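PDB 1XEB: protein ElaA from Pseudomonas aeruginosa, which probably transfers an acyl group, such as acetyl, from coenzyme A to an amine, as GNAT-superfamily N-acetyltransferases do. Local coordinates for residues Y137-D141 with I142-G146. Residues are numbered along the deposited sequence; the frame is centred on the assembly and turned at random.
Sequences YLEDD and IPHIG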
loop_
_atom_site.group_PDB
_atom_site.type_symbol
_atom_site.label_atom_id
_atom_site.label_comp_id
_atom_site.label_asym_id
_atom_site.label_seq_id
_atom_site.Cartn_x
_atom_site.Cartn_y
_atom_site.Cartn_z
ATOM N N TYR A 137 6.821 11.979 12.513
ATOM C CA TYR A 137 7.696 12.669 11.570
ATOM C C TYR A 137 6.864 13.237 10.430
ATOM O O TYR A 137 5.693 12.904 10.289
ATOM C CB TYR A 137 8.759 11.707 11.029
ATOM C CG TYR A 137 8.216 10.418 10.439
ATOM C CD1 TYR A 137 7.788 10.351 9.108
ATOM C CD2 TYR A 137 8.144 9.255 11.211
ATOM C CE1 TYR A 137 7.307 9.147 8.566
ATOM C CE2 TYR A 137 7.667 8.061 10.681
ATOM C CZ TYR A 137 7.252 8.015 9.364
ATOM O OH TYR A 137 6.781 6.834 8.854
ATOM N N LEU A 138 7.460 14.095 9.614
ATOM C CA LEU A 138 6.710 14.701 8.520
ATOM C C LEU A 138 6.892 14.086 7.140
ATOM O O LEU A 138 7.966 13.622 6.774
ATOM C CB LEU A 138 7.012 16.204 8.426
ATOM C CG LEU A 138 6.559 17.110 9.576
ATOM C CD1 LEU A 138 5.062 16.921 9.805
ATOM C CD2 LEU A 138 7.337 16.784 10.844
ATOM N N GLU A 139 5.798 14.102 6.390
ATOM C CA GLU A 139 5.728 13.619 5.015
ATOM C C GLU A 139 4.832 14.675 4.347
ATOM O O GLU A 139 3.665 14.807 4.705
ATOM C CB GLU A 139 5.076 12.224 4.952
ATOM C CG GLU A 139 6.064 11.046 4.886
ATOM C CD GLU A 139 5.378 9.679 4.740
ATOM O OE1 GLU A 139 4.386 9.564 3.983
ATOM O OE2 GLU A 139 5.846 8.707 5.374
ATOM N N ASP A 140 5.384 15.437 3.403
ATOM C CA ASP A 140 4.635 16.505 2.733
ATOM C C ASP A 140 3.964 17.332 3.821
ATOM O O ASP A 140 2.802 17.720 3.706
ATOM C CB ASP A 140 3.564 15.941 1.787
ATOM C CG ASP A 140 2.701 17.041 1.140
ATOM O OD1 ASP A 140 1.501 16.785 0.891
ATOM O OD2 ASP A 140 3.213 18.153 0.874
ATOM N N ASP A 141 4.703 17.584 4.892
ATOM C CA ASP A 141 4.187 18.362 6.008
ATOM C C ASP A 141 2.970 17.726 6.687
ATOM O O ASP A 141 2.246 18.400 7.427
ATOM C CB ASP A 141 3.838 19.789 5.556
ATOM C CG ASP A 141 4.370 20.850 6.515
ATOM O OD1 ASP A 141 5.614 21.006 6.585
ATOM O OD2 ASP A 141 3.552 21.517 7.201
ATOM N N ILE A 142 2.743 16.438 6.436
ATOM C CA ILE A 142 1.635 15.725 7.062
ATOM C C ILE A 142 2.233 14.796 8.107
ATOM O O ILE A 142 3.109 13.989 7.804
ATOM C CB ILE A 142 0.870 14.844 6.071
ATOM C CG1 ILE A 142 0.198 15.693 4.988
ATOM C CG2 ILE A 142 -0.167 14.029 6.835
ATOM C CD1 ILE A 142 -1.126 16.321 5.421
ATOM N N PRO A 143 1.766 14.891 9.356
ATOM C CA PRO A 143 2.335 14.000 10.373
ATOM C C PRO A 143 2.028 12.518 10.171
ATOM O O PRO A 143 0.883 12.126 9.966
ATOM C CB PRO A 143 1.783 14.561 11.684
ATOM C CG PRO A 143 0.553 15.313 11.267
ATOM C CD PRO A 143 0.946 15.947 9.969
ATOM N N HIS A 144 3.087 11.712 10.223
ATOM C CA HIS A 144 3.020 10.268 10.048
ATOM C C HIS A 144 3.711 9.610 11.224
ATOM O O HIS A 144 4.407 10.262 11.990
ATOM C CB HIS A 144 3.741 9.838 8.772
ATOM C CG HIS A 144 2.928 10.004 7.530
ATOM N ND1 HIS A 144 2.472 11.229 7.100
ATOM C CD2 HIS A 144 2.508 9.099 6.612
ATOM C CE1 HIS A 144 1.809 11.073 5.966
ATOM N NE2 HIS A 144 1.817 9.789 5.648
ATOM N N ILE A 145 3.539 8.305 11.343
ATOM C CA ILE A 145 4.131 7.570 12.433
ATOM C C ILE A 145 4.278 6.131 11.964
ATOM O O ILE A 145 3.358 5.556 11.411
ATOM C CB ILE A 145 3.217 7.678 13.691
ATOM C CG1 ILE A 145 3.844 6.969 14.879
ATOM C CG2 ILE A 145 1.841 7.094 13.396
ATOM C CD1 ILE A 145 3.126 7.298 16.184
ATOM N N GLY A 146 5.456 5.560 12.158
ATOM C CA GLY A 146 5.667 4.197 11.731
ATOM C C GLY A 146 5.088 3.218 12.723
ATOM O O GLY A 146 5.288 3.343 13.929
#
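Across a β-hairpin, E139 lies over the imidazole of H144. Its CB stands over the ring face in a CH-pi contact, 3.8 Å from the H144 centroid, and the chain, extended beyond CG, carries the carboxylate along the same face. The carboxylate and ring planes are only 29° apart, so E139 OE1, although 3.1 Å from H144 NE2, sits above the ring and forms no hydrogen bond. The imidazole is fixed through its other nitrogen: H144 ND1 donates to I142 O (2.9 Å, 158°), with the acceptor nearly in the ring plane. That carbonyl also accepts from E139 N at 3.0 Å, the two donors arriving on opposite faces of its plane. Y137 shares this side of the hairpin. With CG between the backbone N and the carbonyl carbon (chi1 53°), its ring folds over the neighbouring strand, where CE1 packs 3.6 Å from H144 CB. On the other side, L138 CD1 meets P143 CD at 4.2 Å; proline suits this non-hydrogen-bonded position, which asks for no N-H towards the partner strand. Paired bonds between Y137 and H144 secure the ladder, and a type I' turn from E139 to I142 closes it; D140 and D141 suit its left-handed positions, which aspartate tolerates better than most non-glycine residues. Outside the hairpin, S116 OG of strand 113-118 hydrogen-bonds both Y137 OH and E139 OE2, tying them to the GNAT sheet. The ND1 bond puts a proton there, so a neutral ring would carry its lone pair on NE2; the stacked carboxylate probably eases protonation, though S116 may soften its charge.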